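Local coordinates for probable quinone reductase Qor (NADPH:quinone reductase) (Zeta-crystallin homolog protein) (PDB 4RVU) that binds NADPH and probably passes its electrons to quinones, as a member of the zeta-crystallin-like quinone reductases, at residues Gly146-Val151 against Gly170-Thr175; Gly69-Val74 against Ile85-Arg90. All blocks are in the same frame, centred on the assembly; numbering follows the deposited sequence.

Interaction 1 of 2, residues Gly146-Val151 against Gly170-Thr175; sequences GDTVLV and GVRVIT
T148-V151 and R172-T175 are neighbouring parallel strands of a Rossmann-type nucleotide-binding domain, joined by the beta-alpha-beta crossover through helix 157-168. The bonding alternates as parallel pairing requires: R172 N reaches D147 O, V149 N then turns to R172 O, I174 N to V149 O (2.9 Å, 177° at the hydrogen) and V151 N to I174 O. The three bonds from V149 N onward run almost along their C=O axes, whereas at the N-terminal end G146 N meets G170 O straight on (172°) but from 38° above the carbonyl plane. G170, with positive phi, is the C-prime residue of the Schellman motif that ends helix 157-168, so the chain leaves the helix and enters the pairing almost at once.

On one face T148 and R172 lie side by side. The methyl CG2 of T148 is anti to the backbone N and meets I174 CD1 at 3.8 Å, while OG1 lies 3.6 Å from R172 CB. A water bridges the polar ends, 2.7 Å from T148 OG1 and accepting from R172 NH1 at 2.6 Å; D192 and L211 also hold this guanidinium. On the other face valines meet: V149 CG2 touches both V171 CG1 (3.8 Å) and V173 CG2 (4.0 Å), and V151 CG2 meets V173 CG1. Helix 157-168 covers V171 and V173 there. The C-terminal ends of both strands run toward the NADPH side, with V151 near the cofactor-binding residues F245 and V158, an arrangement typical of the first beta-alpha-beta unit of a Rossmann fold.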
loop_
_atom_site.group_PDB
_atom_site.type_symbol
_atom_site.label_atom_id
_atom_site.label_comp_id
_atom_site.label_asym_id
_atom_site.label_seq_id
_atom_site.Cartn_x
_atom_site.Cartn_y
_atom_site.Cartn_z
ATOM N N GLY A 146 14.017 10.792 -12.300
ATOM C CA GLY A 146 14.843 9.596 -12.333
ATOM C C GLY A 146 14.073 8.302 -12.165
ATOM O O GLY A 146 14.592 7.214 -12.463
ATOM N N ASP A 147 12.838 8.402 -11.674
ATOM C CA ASP A 147 12.000 7.217 -11.535
ATOM C C ASP A 147 11.598 6.685 -12.906
ATOM O O ASP A 147 11.681 7.393 -13.916
ATOM C CB ASP A 147 10.712 7.530 -10.757
ATOM C CG ASP A 147 10.929 7.718 -9.264
ATOM O OD1 ASP A 147 12.024 7.422 -8.742
ATOM O OD2 ASP A 147 9.965 8.171 -8.602
ATOM N N THR A 148 11.145 5.435 -12.928
ATOM C CA THR A 148 10.482 4.875 -14.098
ATOM C C THR A 148 9.160 4.310 -13.612
ATOM O O THR A 148 9.118 3.646 -12.580
ATOM C CB THR A 148 11.291 3.736 -14.743
ATOM O OG1 THR A 148 12.555 4.239 -15.184
ATOM C CG2 THR A 148 10.540 3.166 -15.938
ATOM N N VAL A 149 8.071 4.612 -14.309
ATOM C CA VAL A 149 6.768 4.086 -13.917
ATOM C C VAL A 149 6.106 3.382 -15.088
ATOM O O VAL A 149 6.408 3.671 -16.244
ATOM C CB VAL A 149 5.825 5.193 -13.363
ATOM C CG1 VAL A 149 6.437 5.853 -12.139
ATOM C CG2 VAL A 149 5.521 6.239 -14.446
ATOM N N LEU A 150 5.208 2.455 -14.779
ATOM C CA LEU A 150 4.387 1.798 -15.798
ATOM C C LEU A 150 2.963 2.347 -15.730
ATOM O O LEU A 150 2.359 2.414 -14.647
ATOM C CB LEU A 150 4.381 0.278 -15.572
ATOM C CG LEU A 150 3.398 -0.587 -16.361
ATOM C CD1 LEU A 150 3.672 -0.474 -17.857
ATOM C CD2 LEU A 150 3.478 -2.026 -15.912
ATOM N N VAL A 151 2.437 2.755 -16.882
ATOM C CA VAL A 151 1.074 3.272 -16.976
ATOM C C VAL A 151 0.309 2.468 -18.017
ATOM O O VAL A 151 0.581 2.581 -19.217
ATOM C CB VAL A 151 1.080 4.754 -17.413
ATOM C CG1 VAL A 151 -0.348 5.267 -17.614
ATOM C CG2 VAL A 151 1.807 5.613 -16.390
ATOM N N GLY A 170 10.257 14.621 -15.082
ATOM C CA GLY A 170 11.524 13.906 -15.213
ATOM C C GLY A 170 11.445 12.404 -14.988
ATOM O O GLY A 170 12.449 11.758 -14.678
ATOM N N VAL A 171 10.249 11.847 -15.155
ATOM C CA VAL A 171 9.997 10.422 -14.966
ATOM C C VAL A 171 9.940 9.702 -16.309
ATOM O O VAL A 171 9.315 10.182 -17.258
ATOM C CB VAL A 171 8.666 10.211 -14.224
ATOM C CG1 VAL A 171 8.369 8.730 -14.022
ATOM C CG2 VAL A 171 8.690 10.935 -12.896
ATOM N N ARG A 172 10.616 8.561 -16.399
ATOM C CA ARG A 172 10.534 7.718 -17.586
ATOM C C ARG A 172 9.250 6.896 -17.543
ATOM O O ARG A 172 8.953 6.263 -16.532
ATOM C CB ARG A 172 11.741 6.785 -17.640
ATOM C CG ARG A 172 11.783 5.900 -18.853
ATOM C CD ARG A 172 13.039 5.038 -18.811
ATOM N NE ARG A 172 13.244 4.265 -20.032
ATOM C CZ ARG A 172 13.570 2.976 -20.042
ATOM N NH1 ARG A 172 13.706 2.323 -18.898
ATOM N NH2 ARG A 172 13.747 2.341 -21.193
ATOM N N VAL A 173 8.475 6.916 -18.621
ATOM C CA VAL A 173 7.181 6.242 -18.600
ATOM C C VAL A 173 7.120 5.116 -19.615
ATOM O O VAL A 173 7.438 5.307 -20.790
ATOM C CB VAL A 173 6.021 7.225 -18.877
ATOM C CG1 VAL A 173 4.695 6.466 -18.971
ATOM C CG2 VAL A 173 5.962 8.296 -17.799
ATOM N N ILE A 174 6.722 3.940 -19.153
ATOM C CA ILE A 174 6.449 2.815 -20.038
ATOM C C ILE A 174 4.941 2.605 -20.032
ATOM O O ILE A 174 4.324 2.602 -18.965
ATOM C CB ILE A 174 7.146 1.536 -19.534
ATOM C CG1 ILE A 174 8.647 1.774 -19.364
ATOM C CG2 ILE A 174 6.862 0.356 -20.469
ATOM C CD1 ILE A 174 9.342 0.686 -18.520
ATOM N N THR A 175 4.341 2.450 -21.212
ATOM C CA THR A 175 2.895 2.277 -21.309
ATOM C C THR A 175 2.495 0.987 -22.005
ATOM O O THR A 175 3.325 0.327 -22.628
ATOM C CB THR A 175 2.234 3.448 -22.070
ATOM O OG1 THR A 175 2.712 3.454 -23.423
ATOM C CG2 THR A 175 2.564 4.768 -21.408
HETATM O O HOH W 1 14.575 3.301 -16.688
#

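Interaction 2 of 2, residues Gly69-Val74 against Ile85-Arg90; sequences GTVEAV and ISVGDR
V71 leans over the type II turn S86-D89, which brings the chain back beside strand 67-74. With CG1 anti to the backbone N (chi1 178°), its two methyls spread along the turn: CG1 lies over V87 CA at 3.7 Å, and CG2 meets I85 CG2 at 3.6 Å, the two side chains crossing at about a right angle. The same residue is gripped through its backbone. V71 N donates to D89 O in the carbonyl plane, and G88 N approaches V71 O on a lone pair (2.8 Å).

V87 also has CG1 anti to its N (chi1 166°), which brings that methyl to 3.5 Å from V71 O and places CG2 3.8 Å from A73 CA and 4.1 Å from V74 CG2. Inside the turn, S86 N donates to D89 OD2 from well above the carboxylate plane, tying the turn's first residue to its last. T70 and R90 form a non-hydrogen-bonded antiparallel pair, T70 CG2 lying 4.1 Å from R90 CG.

Beyond T70, E72 and A73 form a classic beta bulge opposite L35 of strand 33-38. I85 and V71 also rest on V91 of strand 90-93, while the R90 guanidinium reaches V118 O and S120, the latter in helix 120-140.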
loop_
_atom_site.group_PDB
_atom_site.type_symbol
_atom_site.label_atom_id
_atom_site.label_comp_id
_atom_site.label_asym_id
_atom_site.label_seq_id
_atom_site.Cartn_x
_atom_site.Cartn_y
_atom_site.Cartn_z
ATOM N N GLY A 69 -19.502 24.348 -17.566
ATOM C CA GLY A 69 -20.498 25.249 -18.127
ATOM C C GLY A 69 -20.587 26.531 -17.331
ATOM O O GLY A 69 -19.682 26.845 -16.564
ATOM N N THR A 70 -21.678 27.276 -17.502
ATOM C CA THR A 70 -21.796 28.563 -16.830
ATOM C C THR A 70 -22.704 28.468 -15.617
ATOM O O THR A 70 -23.677 27.711 -15.616
ATOM C CB THR A 70 -22.303 29.671 -17.791
ATOM O OG1 THR A 70 -23.460 29.197 -18.489
ATOM C CG2 THR A 70 -21.221 30.030 -18.793
ATOM N N VAL A 71 -22.370 29.227 -14.579
ATOM C CA VAL A 71 -23.192 29.244 -13.374
ATOM C C VAL A 71 -24.487 29.991 -13.667
ATOM O O VAL A 71 -24.477 31.207 -13.898
ATOM C CB VAL A 71 -22.458 29.881 -12.190
ATOM C CG1 VAL A 71 -23.367 29.923 -10.964
ATOM C CG2 VAL A 71 -21.189 29.091 -11.872
ATOM N N GLU A 72 -25.591 29.248 -13.684
ATOM C CA GLU A 72 -26.912 29.798 -13.977
ATOM C C GLU A 72 -27.542 30.350 -12.696
ATOM O O GLU A 72 -28.304 31.323 -12.726
ATOM C CB GLU A 72 -27.798 28.693 -14.565
ATOM C CG GLU A 72 -29.198 29.134 -14.966
ATOM C CD GLU A 72 -29.281 29.592 -16.411
ATOM O OE1 GLU A 72 -28.222 29.675 -17.069
ATOM O OE2 GLU A 72 -30.406 29.870 -16.882
ATOM N N ALA A 73 -27.219 29.717 -11.571
ATOM C CA ALA A 73 -27.744 30.124 -10.271
ATOM C C ALA A 73 -26.883 29.561 -9.148
ATOM O O ALA A 73 -26.223 28.533 -9.310
ATOM C CB ALA A 73 -29.190 29.664 -10.103
ATOM N N VAL A 74 -26.908 30.240 -8.006
ATOM C CA VAL A 74 -26.223 29.787 -6.808
ATOM C C VAL A 74 -27.293 29.353 -5.816
ATOM O O VAL A 74 -28.347 29.993 -5.730
ATOM C CB VAL A 74 -25.359 30.926 -6.222
ATOM C CG1 VAL A 74 -24.717 30.507 -4.916
ATOM C CG2 VAL A 74 -24.302 31.365 -7.223
ATOM N N ILE A 85 -17.280 31.922 -6.385
ATOM C CA ILE A 85 -17.962 31.660 -7.655
ATOM C C ILE A 85 -19.255 32.466 -7.746
ATOM O O ILE A 85 -20.027 32.500 -6.790
ATOM C CB ILE A 85 -18.360 30.168 -7.811
ATOM C CG1 ILE A 85 -17.186 29.212 -7.561
ATOM C CG2 ILE A 85 -18.988 29.922 -9.168
ATOM C CD1 ILE A 85 -15.899 29.627 -8.136
ATOM N N SER A 86 -19.513 33.074 -8.904
ATOM C CA SER A 86 -20.700 33.909 -9.093
ATOM C C SER A 86 -21.478 33.500 -10.337
ATOM O O SER A 86 -20.915 32.880 -11.245
ATOM C CB SER A 86 -20.289 35.380 -9.199
ATOM O OG SER A 86 -19.697 35.830 -7.994
ATOM N N VAL A 87 -22.770 33.836 -10.375
ATOM C CA VAL A 87 -23.576 33.612 -11.575
ATOM C C VAL A 87 -22.859 34.194 -12.788
ATOM O O VAL A 87 -22.317 35.301 -12.724
ATOM C CB VAL A 87 -24.988 34.236 -11.452
ATOM C CG1 VAL A 87 -25.667 34.290 -12.801
ATOM C CG2 VAL A 87 -25.837 33.440 -10.468
ATOM N N GLY A 88 -22.828 33.436 -13.882
ATOM C CA GLY A 88 -22.143 33.870 -15.087
ATOM C C GLY A 88 -20.751 33.281 -15.264
ATOM O O GLY A 88 -20.234 33.238 -16.392
ATOM N N ASP A 89 -20.131 32.848 -14.166
ATOM C CA ASP A 89 -18.783 32.277 -14.242
ATOM C C ASP A 89 -18.774 30.956 -15.012
ATOM O O ASP A 89 -19.712 30.156 -14.887
ATOM C CB ASP A 89 -18.193 32.038 -12.840
ATOM C CG ASP A 89 -17.742 33.318 -12.153
ATOM O OD1 ASP A 89 -17.670 34.371 -12.814
ATOM O OD2 ASP A 89 -17.439 33.263 -10.939
ATOM N N ARG A 90 -17.714 30.738 -15.795
ATOM C CA ARG A 90 -17.463 29.451 -16.443
ATOM C C ARG A 90 -16.763 28.576 -15.417
ATOM O O ARG A 90 -15.736 28.977 -14.855
ATOM C CB ARG A 90 -16.545 29.605 -17.658
ATOM C CG ARG A 90 -17.170 30.266 -18.867
ATOM C CD ARG A 90 -16.091 30.556 -19.925
ATOM N NE ARG A 90 -15.644 29.328 -20.549
ATOM C CZ ARG A 90 -14.374 28.956 -20.691
ATOM N NH1 ARG A 90 -13.373 29.733 -20.278
ATOM N NH2 ARG A 90 -14.109 27.795 -21.262
#

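How the interactions relate
From the N terminus, interaction 2 comes first: strand 67-74 ends at V74, a loop without helix or strand spans the ten residues between the segments, and 85-90 folds back against the strand through a turn, the antiparallel pairing starting at R90, its last residue and the first of strand 90-93 of the GroES-like part. Interaction 1 opens only afterwards, its eighteen-residue excursion carrying helix 157-168 and closing a parallel pair. The two are therefore in series, neither nested nor crossed, and contrast a local hairpin-like return with a crossover connection. They lie on opposite sides of the chain's centre, with centres about 39 Å apart, one at the surface of the GroES-like part, the other buried in the nucleotide-binding sheet.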